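Local coordinates for helicase-like protein (Bacteroides thetaiotaomicron, PDB 2FG1) that probably removes ADP-ribose from modified thymidine in DNA through its macro domain, at residues M4-I9 / Q140-E145; K22-I27 / K36-A41; F63-V68 / P97-A102; L112-I115 / S120-M123. One frame throughout, in Å; residues are numbered along the deposited sequence.

Contact 1 of 4, residues M4-I9 / Q140-E145; sequences MEILYI and QIIKEE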
loop_
_atom_site.group_PDB
_atom_site.type_symbol
_atom_site.label_atom_id
_atom_site.label_comp_id
_atom_site.label_asym_id
_atom_site.label_seq_id
_atom_site.Cartn_x
_atom_site.Cartn_y
_atom_site.Cartn_z
HETATM N N MSE A 4 6.651 -18.872 4.332
HETATM C CA MSE A 4 6.569 -17.480 4.712
HETATM C C MSE A 4 5.427 -17.167 5.676
HETATM O O MSE A 4 4.436 -17.888 5.744
HETATM C CB MSE A 4 6.550 -16.618 3.449
HETATM C CG MSE A 4 7.933 -16.630 2.801
HETATM SE SE MSE A 4 9.092 -15.396 3.821
HETATM C CE MSE A 4 8.243 -15.399 5.479
ATOM N N GLU A 5 5.595 -16.088 6.438
ATOM C CA GLU A 5 4.594 -15.659 7.409
ATOM C C GLU A 5 4.748 -14.152 7.505
ATOM O O GLU A 5 5.868 -13.648 7.422
ATOM C CB GLU A 5 4.920 -16.276 8.763
ATOM C CG GLU A 5 3.767 -16.367 9.723
ATOM C CD GLU A 5 4.138 -17.163 10.966
ATOM O OE1 GLU A 5 3.863 -18.374 11.047
ATOM O OE2 GLU A 5 4.726 -16.547 11.855
ATOM N N ILE A 6 3.657 -13.418 7.698
ATOM C CA ILE A 6 3.775 -11.972 7.917
ATOM C C ILE A 6 4.609 -11.711 9.163
ATOM O O ILE A 6 4.427 -12.362 10.187
ATOM C CB ILE A 6 2.399 -11.283 8.067
ATOM C CG1 ILE A 6 1.578 -11.436 6.796
ATOM C CG2 ILE A 6 2.545 -9.787 8.427
ATOM C CD1 ILE A 6 0.117 -11.038 6.971
ATOM N N LEU A 7 5.534 -10.771 9.057
ATOM C CA LEU A 7 6.325 -10.318 10.187
ATOM C C LEU A 7 5.736 -9.009 10.710
ATOM O O LEU A 7 5.521 -8.088 9.935
ATOM C CB LEU A 7 7.769 -10.084 9.751
ATOM C CG LEU A 7 8.700 -9.441 10.777
ATOM C CD1 LEU A 7 8.939 -10.382 11.950
ATOM C CD2 LEU A 7 10.001 -9.011 10.131
ATOM N N TYR A 8 5.480 -8.945 12.019
ATOM C CA TYR A 8 5.027 -7.708 12.664
ATOM C C TYR A 8 6.121 -7.201 13.573
ATOM O O TYR A 8 6.608 -7.944 14.429
ATOM C CB TYR A 8 3.769 -7.947 13.503
ATOM C CG TYR A 8 2.569 -8.369 12.707
ATOM C CD1 TYR A 8 1.696 -7.421 12.173
ATOM C CD2 TYR A 8 2.286 -9.726 12.513
ATOM C CE1 TYR A 8 0.582 -7.807 11.451
ATOM C CE2 TYR A 8 1.165 -10.127 11.786
ATOM C CZ TYR A 8 0.324 -9.161 11.271
ATOM O OH TYR A 8 -0.783 -9.518 10.542
ATOM N N ILE A 9 6.497 -5.935 13.396
ATOM C CA ILE A 9 7.516 -5.316 14.230
ATOM C C ILE A 9 7.103 -3.897 14.579
ATOM O O ILE A 9 6.215 -3.333 13.943
ATOM C CB ILE A 9 8.918 -5.282 13.540
ATOM C CG1 ILE A 9 8.874 -4.492 12.221
ATOM C CG2 ILE A 9 9.499 -6.699 13.352
ATOM C CD1 ILE A 9 10.258 -4.261 11.620
ATOM N N GLN A 140 -5.766 -11.508 5.893
ATOM C CA GLN A 140 -6.044 -12.711 5.103
ATOM C C GLN A 140 -5.764 -12.448 3.618
ATOM O O GLN A 140 -5.169 -13.282 2.927
ATOM C CB GLN A 140 -7.479 -13.184 5.336
ATOM C CG GLN A 140 -7.820 -14.490 4.614
ATOM C CD GLN A 140 -6.951 -15.659 5.045
ATOM O OE1 GLN A 140 -6.673 -15.839 6.230
ATOM N NE2 GLN A 140 -6.539 -16.479 4.080
ATOM N N ILE A 141 -6.161 -11.282 3.127
ATOM C CA ILE A 141 -5.883 -10.906 1.742
ATOM C C ILE A 141 -4.375 -10.833 1.480
ATOM O O ILE A 141 -3.884 -11.338 0.453
ATOM C CB ILE A 141 -6.558 -9.570 1.376
ATOM C CG1 ILE A 141 -8.083 -9.676 1.543
ATOM C CG2 ILE A 141 -6.198 -9.155 -0.053
ATOM C CD1 ILE A 141 -8.808 -8.320 1.467
ATOM N N ILE A 142 -3.635 -10.223 2.403
ATOM C CA ILE A 142 -2.188 -10.112 2.303
ATOM C C ILE A 142 -1.522 -11.495 2.307
ATOM O O ILE A 142 -0.601 -11.751 1.508
ATOM C CB ILE A 142 -1.654 -9.227 3.443
ATOM C CG1 ILE A 142 -2.126 -7.776 3.257
ATOM C CG2 ILE A 142 -0.124 -9.295 3.510
ATOM C CD1 ILE A 142 -2.078 -6.931 4.531
ATOM N N LYS A 143 -1.975 -12.388 3.183
ATOM C CA LYS A 143 -1.443 -13.746 3.221
ATOM C C LYS A 143 -1.624 -14.399 1.855
ATOM O O LYS A 143 -0.684 -14.974 1.300
ATOM C CB LYS A 143 -2.157 -14.577 4.286
ATOM C CG LYS A 143 -1.742 -14.302 5.717
ATOM C CD LYS A 143 -2.615 -15.113 6.666
ATOM C CE LYS A 143 -2.290 -14.799 8.112
ATOM N NZ LYS A 143 -3.061 -15.669 9.044
ATOM N N GLU A 144 -2.836 -14.322 1.316
ATOM C CA GLU A 144 -3.145 -14.994 0.068
ATOM C C GLU A 144 -2.364 -14.422 -1.110
ATOM O O GLU A 144 -1.847 -15.181 -1.936
ATOM C CB GLU A 144 -4.636 -14.902 -0.203
ATOM C CG GLU A 144 -5.454 -15.685 0.794
ATOM C CD GLU A 144 -6.928 -15.403 0.673
ATOM O OE1 GLU A 144 -7.349 -14.737 -0.292
ATOM O OE2 GLU A 144 -7.677 -15.863 1.555
ATOM N N GLU A 145 -2.298 -13.100 -1.207
ATOM C CA GLU A 145 -1.733 -12.480 -2.406
ATOM C C GLU A 145 -0.219 -12.363 -2.393
ATOM O O GLU A 145 0.373 -12.244 -3.463
ATOM C CB GLU A 145 -2.370 -11.110 -2.678
ATOM C CG GLU A 145 -3.857 -11.162 -3.020
ATOM C CD GLU A 145 -4.182 -11.942 -4.292
ATOM O OE1 GLU A 145 -3.255 -12.279 -5.069
ATOM O OE2 GLU A 145 -5.369 -12.225 -4.530
#
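Ile6 reaches helix 135-147 with a single methyl, CD1, which settles between two helix side chains. CD1 lies 3.9 Å from Ile142 CG2 and 4.0 Å from Lys143 CG, and the isoleucine crosses both partners at about a right angle. Its chi2 of 168° stretches the CG1 branch out toward the helix. The other branch, CG2, turns back along its own segment and sits 3.6 Å above the plane of the Tyr8 ring, offset toward the rim. This is the packed side: Ile6 and Ile142 are both buried, Ile6 also rests on Val155 and Ile147, and Ile142 on Ile126. Strand 7-10 is an outermost strand of the mixed sheet of the macro fold; Leu7 and Ile9 bond through their backbones to strand 153-157, while Ile6 meets the helix lying over one face of that sheet. The Tyr8 hydroxyl adds a polar tie, hydrogen-bonded to Glu139 and Trp135 in the same helix. The other side is looser. Lys143 meets Ile6 through CG, at the root of an extended chain that continues past the contact. Gln140, exposed and not in touch with Ile6, donates from NE2 to Glu144 OE2 at 2.8 Å and 165°. That bond meets the carboxylate on its anti side, 20° out of plane, while Glu144 OE1 forms a salt bridge with Arg104.

Contact 2 of 4, residues K22-I27 / K36-A41; sequences KVITHI and KGFVLA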
loop_
_atom_site.group_PDB
_atom_site.type_symbol
_atom_site.label_atom_id
_atom_site.label_comp_id
_atom_site.label_asym_id
_atom_site.label_seq_id
_atom_site.Cartn_x
_atom_site.Cartn_y
_atom_site.Cartn_z
ATOM N N LYS A 22 13.110 -3.474 -2.045
ATOM C CA LYS A 22 11.980 -3.318 -1.127
ATOM C C LYS A 22 10.883 -2.479 -1.766
ATOM O O LYS A 22 11.172 -1.508 -2.477
ATOM C CB LYS A 22 12.438 -2.641 0.169
ATOM C CG LYS A 22 13.625 -3.305 0.874
ATOM C CD LYS A 22 14.188 -2.411 1.979
ATOM C CE LYS A 22 15.501 -2.936 2.522
ATOM N NZ LYS A 22 15.910 -2.170 3.730
ATOM N N VAL A 23 9.634 -2.848 -1.501
ATOM C CA VAL A 23 8.468 -2.086 -1.962
ATOM C C VAL A 23 7.633 -1.720 -0.743
ATOM O O VAL A 23 7.163 -2.611 -0.008
ATOM C CB VAL A 23 7.610 -2.888 -2.967
ATOM C CG1 VAL A 23 6.413 -2.068 -3.431
ATOM C CG2 VAL A 23 8.445 -3.308 -4.180
ATOM N N ILE A 24 7.458 -0.420 -0.517
ATOM C CA ILE A 24 6.581 0.067 0.548
ATOM C C ILE A 24 5.191 0.239 -0.051
ATOM O O ILE A 24 5.014 1.023 -0.998
ATOM C CB ILE A 24 7.075 1.420 1.088
ATOM C CG1 ILE A 24 8.447 1.271 1.743
ATOM C CG2 ILE A 24 6.069 2.021 2.092
ATOM C CD1 ILE A 24 9.192 2.592 1.897
ATOM N N THR A 25 4.203 -0.474 0.480
ATOM C CA THR A 25 2.846 -0.453 -0.066
ATOM C C THR A 25 1.916 0.292 0.870
ATOM O O THR A 25 1.935 0.053 2.075
ATOM C CB THR A 25 2.273 -1.873 -0.244
ATOM O OG1 THR A 25 2.261 -2.547 1.024
ATOM C CG2 THR A 25 3.097 -2.689 -1.214
ATOM N N HIS A 26 1.065 1.160 0.325
ATOM C CA HIS A 26 0.069 1.836 1.156
ATOM C C HIS A 26 -1.178 2.133 0.326
ATOM O O HIS A 26 -1.140 2.110 -0.901
ATOM C CB HIS A 26 0.674 3.096 1.783
ATOM C CG HIS A 26 0.907 4.183 0.795
ATOM N ND1 HIS A 26 0.250 5.389 0.869
ATOM C CD2 HIS A 26 1.660 4.220 -0.330
ATOM C CE1 HIS A 26 0.607 6.138 -0.162
ATOM N NE2 HIS A 26 1.455 5.450 -0.907
ATOM N N ILE A 27 -2.284 2.384 1.016
ATOM C CA ILE A 27 -3.583 2.565 0.375
ATOM C C ILE A 27 -3.897 4.040 0.185
ATOM O O ILE A 27 -3.950 4.824 1.154
ATOM C CB ILE A 27 -4.716 1.890 1.177
ATOM C CG1 ILE A 27 -4.512 0.367 1.218
ATOM C CG2 ILE A 27 -6.073 2.215 0.549
ATOM C CD1 ILE A 27 -5.462 -0.366 2.176
ATOM N N LYS A 36 -3.482 12.931 5.076
ATOM C CA LYS A 36 -3.760 12.342 6.394
ATOM C C LYS A 36 -3.071 10.998 6.540
ATOM O O LYS A 36 -3.109 10.182 5.625
ATOM C CB LYS A 36 -5.272 12.139 6.579
ATOM C CG LYS A 36 -6.114 13.389 6.390
ATOM C CD LYS A 36 -7.435 13.077 5.683
ATOM C CE LYS A 36 -8.577 12.865 6.660
ATOM N NZ LYS A 36 -8.983 14.143 7.317
ATOM N N GLY A 37 -2.454 10.770 7.695
ATOM C CA GLY A 37 -1.937 9.440 8.033
ATOM C C GLY A 37 -0.604 9.105 7.394
ATOM O O GLY A 37 0.301 9.935 7.376
ATOM N N PHE A 38 -0.485 7.882 6.882
ATOM C CA PHE A 38 0.807 7.376 6.410
ATOM C C PHE A 38 1.426 8.246 5.311
ATOM O O PHE A 38 2.648 8.385 5.248
ATOM C CB PHE A 38 0.686 5.936 5.921
ATOM C CG PHE A 38 2.002 5.319 5.533
ATOM C CD1 PHE A 38 2.936 4.972 6.504
ATOM C CD2 PHE A 38 2.301 5.075 4.200
ATOM C CE1 PHE A 38 4.157 4.388 6.144
ATOM C CE2 PHE A 38 3.510 4.498 3.842
ATOM C CZ PHE A 38 4.435 4.149 4.811
ATOM N N VAL A 39 0.592 8.841 4.467
ATOM C CA VAL A 39 1.116 9.699 3.394
ATOM C C VAL A 39 1.979 10.843 3.919
ATOM O O VAL A 39 2.894 11.304 3.236
ATOM C CB VAL A 39 0.010 10.239 2.448
ATOM C CG1 VAL A 39 -0.623 9.104 1.643
ATOM C CG2 VAL A 39 -1.052 11.023 3.199
ATOM N N LEU A 40 1.693 11.299 5.136
ATOM C CA LEU A 40 2.486 12.362 5.732
ATOM C C LEU A 40 3.886 11.867 6.093
ATOM O O LEU A 40 4.865 12.597 5.937
ATOM C CB LEU A 40 1.788 12.948 6.962
ATOM C CG LEU A 40 0.403 13.550 6.684
ATOM C CD1 LEU A 40 -0.169 14.185 7.948
ATOM C CD2 LEU A 40 0.436 14.588 5.553
ATOM N N ALA A 41 3.973 10.621 6.559
ATOM C CA ALA A 41 5.267 10.004 6.824
ATOM C C ALA A 41 6.068 9.830 5.528
ATOM O O ALA A 41 7.268 10.090 5.491
ATOM C CB ALA A 41 5.091 8.660 7.550
#
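Strand 22-29, an inner strand of the macro-domain sheet, is followed by a glycine-rich loop and helix 38-45; in related macro domains the corresponding loop helps to form the ADP-ribose pocket. Across this turn of the chain, Ile24 and His26 of the strand receive Phe38 and Val39 from the first turn of the helix. Phe38, with CG anti to its backbone N (chi1 -175°), holds its ring out over the strand. The ring edge meets Ile24, whose CG2 lies near the ring plane, 3.8 Å from Phe38 CZ. Phe38 CD2 approaches the base of the histidine obliquely, 3.5 Å from His26 CB. The two rings are inclined, their planes at 52° and centroids 5.6 Å apart. His26 ND1 lies in the plane of the phenylalanine, at its edge. Val39 comes from another direction: its CG1 methyl meets the edge of the imidazole, 3.7 Å from His26 CE1. Trp34 adds a second aromatic neighbour, its plane nearly perpendicular to the histidine, and touches Val39 too. Next to CE1, NE2 is hydrogen-bonded to Asn81 OD1 of the adjoining strand. Carbon contacts with Phe38 and Val39, the Trp34 ring and the bond to Asn81 would together hold the buried imidazole in one rotation.

Contact 3 of 4, residues F63-V68 / P97-A102; sequences FTLGAV and PIRYDA
Leu65 and Ala102 make the apolar part of this contact. Their CB atoms are 3.8 Å apart, and Leu65 CD2 bends round to 4.0 Å from the same Ala102 CB, so the alanine methyl is touched by both the root and one tip of the leucine. A chi1 of -73°, with CG beside the backbone N, carries CD2 toward Ala102. The outer flank is thinner: Leu65 CD2 approaches Arg99 CG, the aliphatic part of the arginine, at 4.3 Å.

A weaker polar contact runs between the backbones. Gly66 CA points a hydrogen at Ala102 O, 3.5 Å away with 161° at the hydrogen, where the two segments come closest. Gly66 is the third residue of a type II beta turn from Thr64 to Ala67, closed by Ala67 N to Thr64 O; its positive phi is the one such a turn asks for. The turn leads into strand 68-74, the edge strand that runs antiparallel to 77-85, and its partner is the first turn of helix 100-117, which packs on the sheet. Backbone bonds to strand 77-85, from Gly66 and Ala67 to Ile83 and from Arg99 to Gly84, brace both segments.

Arg99 and Asp101 bond locally. Arg99, at the N-cap position, folds its guanidinium back so that NH1 donates to Ile98 O at 3.1 Å, in the guanidinium plane but 57° above the carbonyl plane, and also to Pro96 O. Asp101 OD1 accepts a weak bond, 3.0 Å long, from Ala102 N.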
loop_
_atom_site.group_PDB
_atom_site.type_symbol
_atom_site.label_atom_id
_atom_site.label_comp_id
_atom_site.label_asym_id
_atom_site.label_seq_id
_atom_site.Cartn_x
_atom_site.Cartn_y
_atom_site.Cartn_z
ATOM N N PHE A 63 -6.744 5.809 -13.291
ATOM C CA PHE A 63 -6.811 6.268 -11.914
ATOM C C PHE A 63 -8.086 5.691 -11.320
ATOM O O PHE A 63 -9.095 6.383 -11.155
ATOM C CB PHE A 63 -6.778 7.799 -11.821
ATOM C CG PHE A 63 -6.515 8.305 -10.430
ATOM C CD1 PHE A 63 -5.207 8.431 -9.964
ATOM C CD2 PHE A 63 -7.565 8.640 -9.581
ATOM C CE1 PHE A 63 -4.955 8.872 -8.682
ATOM C CE2 PHE A 63 -7.322 9.088 -8.299
ATOM C CZ PHE A 63 -6.020 9.209 -7.846
ATOM N N THR A 64 -8.027 4.396 -11.033
ATOM C CA THR A 64 -9.217 3.622 -10.695
ATOM C C THR A 64 -8.921 2.706 -9.514
ATOM O O THR A 64 -7.776 2.316 -9.281
ATOM C CB THR A 64 -9.706 2.760 -11.896
ATOM O OG1 THR A 64 -8.618 1.996 -12.429
ATOM C CG2 THR A 64 -10.266 3.643 -12.993
ATOM N N LEU A 65 -9.971 2.358 -8.777
ATOM C CA LEU A 65 -9.867 1.363 -7.718
ATOM C C LEU A 65 -9.229 0.086 -8.259
ATOM O O LEU A 65 -9.656 -0.427 -9.311
ATOM C CB LEU A 65 -11.252 1.056 -7.141
ATOM C CG LEU A 65 -11.839 2.160 -6.256
ATOM C CD1 LEU A 65 -13.339 1.956 -6.107
ATOM C CD2 LEU A 65 -11.168 2.202 -4.893
ATOM N N GLY A 66 -8.214 -0.416 -7.558
ATOM C CA GLY A 66 -7.512 -1.615 -7.997
ATOM C C GLY A 66 -6.217 -1.342 -8.735
ATOM O O GLY A 66 -5.418 -2.255 -8.903
ATOM N N ALA A 67 -5.999 -0.090 -9.151
ATOM C CA ALA A 67 -4.781 0.283 -9.874
ATOM C C ALA A 67 -3.635 0.610 -8.919
ATOM O O ALA A 67 -3.855 0.979 -7.756
ATOM C CB ALA A 67 -5.046 1.461 -10.817
ATOM N N VAL A 68 -2.407 0.488 -9.416
ATOM C CA VAL A 68 -1.210 0.740 -8.615
ATOM C C VAL A 68 -0.199 1.510 -9.449
ATOM O O VAL A 68 0.018 1.192 -10.625
ATOM C CB VAL A 68 -0.556 -0.591 -8.134
ATOM C CG1 VAL A 68 0.639 -0.309 -7.219
ATOM C CG2 VAL A 68 -1.572 -1.476 -7.421
ATOM N N PRO A 97 -14.737 4.037 3.587
ATOM C CA PRO A 97 -14.032 4.114 2.294
ATOM C C PRO A 97 -13.337 2.832 1.808
ATOM O O PRO A 97 -13.243 2.625 0.598
ATOM C CB PRO A 97 -12.975 5.206 2.522
ATOM C CG PRO A 97 -13.523 6.036 3.626
ATOM C CD PRO A 97 -14.262 5.078 4.523
ATOM N N ILE A 98 -12.844 1.998 2.722
ATOM C CA ILE A 98 -12.056 0.823 2.326
ATOM C C ILE A 98 -12.821 -0.039 1.311
ATOM O O ILE A 98 -14.024 -0.252 1.433
ATOM C CB ILE A 98 -11.622 -0.024 3.571
ATOM C CG1 ILE A 98 -10.511 -1.016 3.215
ATOM C CG2 ILE A 98 -12.791 -0.773 4.187
ATOM C CD1 ILE A 98 -9.210 -0.370 2.799
ATOM N N ARG A 99 -12.110 -0.512 0.296
ATOM C CA ARG A 99 -12.682 -1.455 -0.665
ATOM C C ARG A 99 -11.771 -2.670 -0.731
ATOM O O ARG A 99 -10.691 -2.623 -1.329
ATOM C CB ARG A 99 -12.836 -0.806 -2.042
ATOM C CG ARG A 99 -13.880 0.316 -2.094
ATOM C CD ARG A 99 -15.287 -0.219 -1.855
ATOM N NE ARG A 99 -16.318 0.812 -1.989
ATOM C CZ ARG A 99 -16.724 1.617 -1.005
ATOM N NH1 ARG A 99 -16.174 1.542 0.203
ATOM N NH2 ARG A 99 -17.672 2.518 -1.233
ATOM N N TYR A 100 -12.175 -3.748 -0.073
ATOM C CA TYR A 100 -11.316 -4.937 0.055
ATOM C C TYR A 100 -10.999 -5.566 -1.288
ATOM O O TYR A 100 -9.881 -6.018 -1.510
ATOM C CB TYR A 100 -11.937 -5.977 0.986
ATOM C CG TYR A 100 -12.048 -5.543 2.429
ATOM C CD1 TYR A 100 -10.926 -5.519 3.256
ATOM C CD2 TYR A 100 -13.276 -5.177 2.971
ATOM C CE1 TYR A 100 -11.023 -5.133 4.593
ATOM C CE2 TYR A 100 -13.388 -4.788 4.308
ATOM C CZ TYR A 100 -12.257 -4.762 5.106
ATOM O OH TYR A 100 -12.369 -4.381 6.421
ATOM N N ASP A 101 -11.978 -5.598 -2.184
ATOM C CA ASP A 101 -11.740 -6.137 -3.529
ATOM C C ASP A 101 -10.722 -5.305 -4.312
ATOM O O ASP A 101 -9.850 -5.850 -5.010
ATOM C CB ASP A 101 -13.048 -6.346 -4.314
ATOM C CG ASP A 101 -13.905 -5.078 -4.451
ATOM O OD1 ASP A 101 -13.740 -4.078 -3.713
ATOM O OD2 ASP A 101 -14.817 -5.099 -5.312
ATOM N N ALA A 102 -10.808 -3.988 -4.167
ATOM C CA ALA A 102 -9.828 -3.105 -4.782
ATOM C C ALA A 102 -8.432 -3.345 -4.219
ATOM O O ALA A 102 -7.461 -3.445 -4.974
ATOM C CB ALA A 102 -10.232 -1.642 -4.604
#

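Contact 4 of 4, residues L112-I115 / S120-M123; sequences LFTI and SVHM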
loop_
_atom_site.group_PDB
_atom_site.type_symbol
_atom_site.label_atom_id
_atom_site.label_comp_id
_atom_site.label_asym_id
_atom_site.label_seq_id
_atom_site.Cartn_x
_atom_site.Cartn_y
_atom_site.Cartn_z
ATOM N N LEU A 112 3.064 -9.334 -8.796
ATOM C CA LEU A 112 3.823 -9.455 -10.046
ATOM C C LEU A 112 5.068 -8.580 -10.027
ATOM O O LEU A 112 6.147 -9.018 -10.423
ATOM C CB LEU A 112 2.949 -9.097 -11.241
ATOM C CG LEU A 112 1.735 -9.992 -11.473
ATOM C CD1 LEU A 112 0.832 -9.382 -12.523
ATOM C CD2 LEU A 112 2.153 -11.366 -11.883
ATOM N N PHE A 113 4.918 -7.351 -9.554
ATOM C CA PHE A 113 6.039 -6.414 -9.514
ATOM C C PHE A 113 7.152 -6.916 -8.583
ATOM O O PHE A 113 8.341 -6.896 -8.944
ATOM C CB PHE A 113 5.534 -5.031 -9.076
ATOM C CG PHE A 113 6.598 -3.961 -9.048
ATOM C CD1 PHE A 113 6.754 -3.097 -10.124
ATOM C CD2 PHE A 113 7.416 -3.795 -7.938
ATOM C CE1 PHE A 113 7.728 -2.087 -10.095
ATOM C CE2 PHE A 113 8.402 -2.798 -7.903
ATOM C CZ PHE A 113 8.552 -1.946 -8.983
ATOM N N THR A 114 6.745 -7.369 -7.404
ATOM C CA THR A 114 7.657 -7.831 -6.386
ATOM C C THR A 114 8.405 -9.089 -6.866
ATOM O O THR A 114 9.620 -9.185 -6.700
ATOM C CB THR A 114 6.870 -8.023 -5.068
ATOM O OG1 THR A 114 6.388 -6.739 -4.628
ATOM C CG2 THR A 114 7.708 -8.636 -3.995
ATOM N N ILE A 115 7.686 -10.016 -7.498
ATOM C CA ILE A 115 8.291 -11.230 -8.063
ATOM C C ILE A 115 9.349 -10.832 -9.109
ATOM O O ILE A 115 10.491 -11.302 -9.057
ATOM C CB ILE A 115 7.250 -12.181 -8.664
ATOM C CG1 ILE A 115 6.436 -12.840 -7.545
ATOM C CG2 ILE A 115 7.964 -13.273 -9.492
ATOM C CD1 ILE A 115 5.136 -13.501 -8.021
ATOM N N SER A 120 10.877 -7.553 -1.444
ATOM C CA SER A 120 10.023 -7.791 -0.275
ATOM C C SER A 120 9.087 -6.604 -0.094
ATOM O O SER A 120 9.309 -5.526 -0.647
ATOM C CB SER A 120 10.880 -7.965 0.971
ATOM O OG SER A 120 11.710 -6.830 1.179
ATOM N N VAL A 121 8.027 -6.820 0.683
ATOM C CA VAL A 121 6.983 -5.818 0.919
ATOM C C VAL A 121 7.020 -5.316 2.356
ATOM O O VAL A 121 7.235 -6.090 3.299
ATOM C CB VAL A 121 5.603 -6.389 0.543
ATOM C CG1 VAL A 121 4.449 -5.503 1.021
ATOM C CG2 VAL A 121 5.519 -6.567 -0.966
ATOM N N HIS A 122 6.814 -4.008 2.496
ATOM C CA HIS A 122 6.896 -3.307 3.766
ATOM C C HIS A 122 5.702 -2.383 3.858
ATOM O O HIS A 122 5.431 -1.632 2.920
ATOM C CB HIS A 122 8.219 -2.545 3.824
ATOM C CG HIS A 122 9.391 -3.461 3.721
ATOM N ND1 HIS A 122 10.045 -3.948 4.829
ATOM C CD2 HIS A 122 9.936 -4.079 2.647
ATOM C CE1 HIS A 122 10.985 -4.792 4.438
ATOM N NE2 HIS A 122 10.934 -4.893 3.119
HETATM N N MSE A 123 4.970 -2.432 4.967
HETATM C CA MSE A 123 3.722 -1.682 5.021
HETATM C C MSE A 123 3.343 -1.271 6.417
HETATM O O MSE A 123 3.682 -1.943 7.379
HETATM C CB MSE A 123 2.585 -2.511 4.417
HETATM C CG MSE A 123 2.271 -3.805 5.177
HETATM SE SE MSE A 123 0.665 -4.666 4.620
HETATM C CE MSE A 123 1.219 -5.400 2.951
#
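Thr114 and Val121 meet at about a right angle, branch against branch, where helix 100-117 lies on strand 120-123. Thr114 was modelled in two conformers; in the one described here OG1 stands beside the backbone N (chi1 -65°) and CG2 anti to it. The two branches thereby divide the strand between them. OG1 faces Val121, 3.8 Å from its CG2 methyl, while Thr114 CG2 lies over the backbone at Ser120, 4.2 Å from its N. Val121 has CG1 anti to its own N, which puts CG2 beside that N and toward the helix. Alternation along the strand sends Ser120 and His122 to the other face of the sheet. There His122 NE2 donates to Ser120 OG at 2.8 Å, the oxygen tilted 16° from the imidazole plane, and His122 ND1 is hydrogen-bonded to the hydroxyl of Tyr156. The helix belongs to a beta-alpha-beta crossover that leaves strand 77-85, passes over strand 22-29 and returns in 120-123, parallel to both. Ala119 and Ile151 also border Thr114, and Val121 packs on Thr25 and Leu146. In this conformer Thr114 OG1 is hydrogen-bonded to Val110 O, one turn back in its own helix, so it can lie against the valine methyl; what joins helix to strand at this point is van der Waals contact of the threonine with that methyl and with the strand backbone.

In the fold
Following the chain, contact 1 opens at the N-terminal edge strand and closes only at helix 135-147, so its long loop encloses the other three, which come in series and never cross. Contact 2 closes first, a short loop from the inner strand 22-29 to helix 38-45. Contact 3 spans the hairpin of strands 68-74 and 77-85 and ends at the start of helix 100-117; contact 4 is the tight return from the end of that helix to strand 120-123. Contacts 2 and 4 share neighbouring strands, bonded between Val23 and Ser120 and His122. Ile142 of contact 1 meets the selenium of Met123 in contact 4, Ile141 meets Tyr100 of contact 3, and Ile27 joins contact 2 to Ile98.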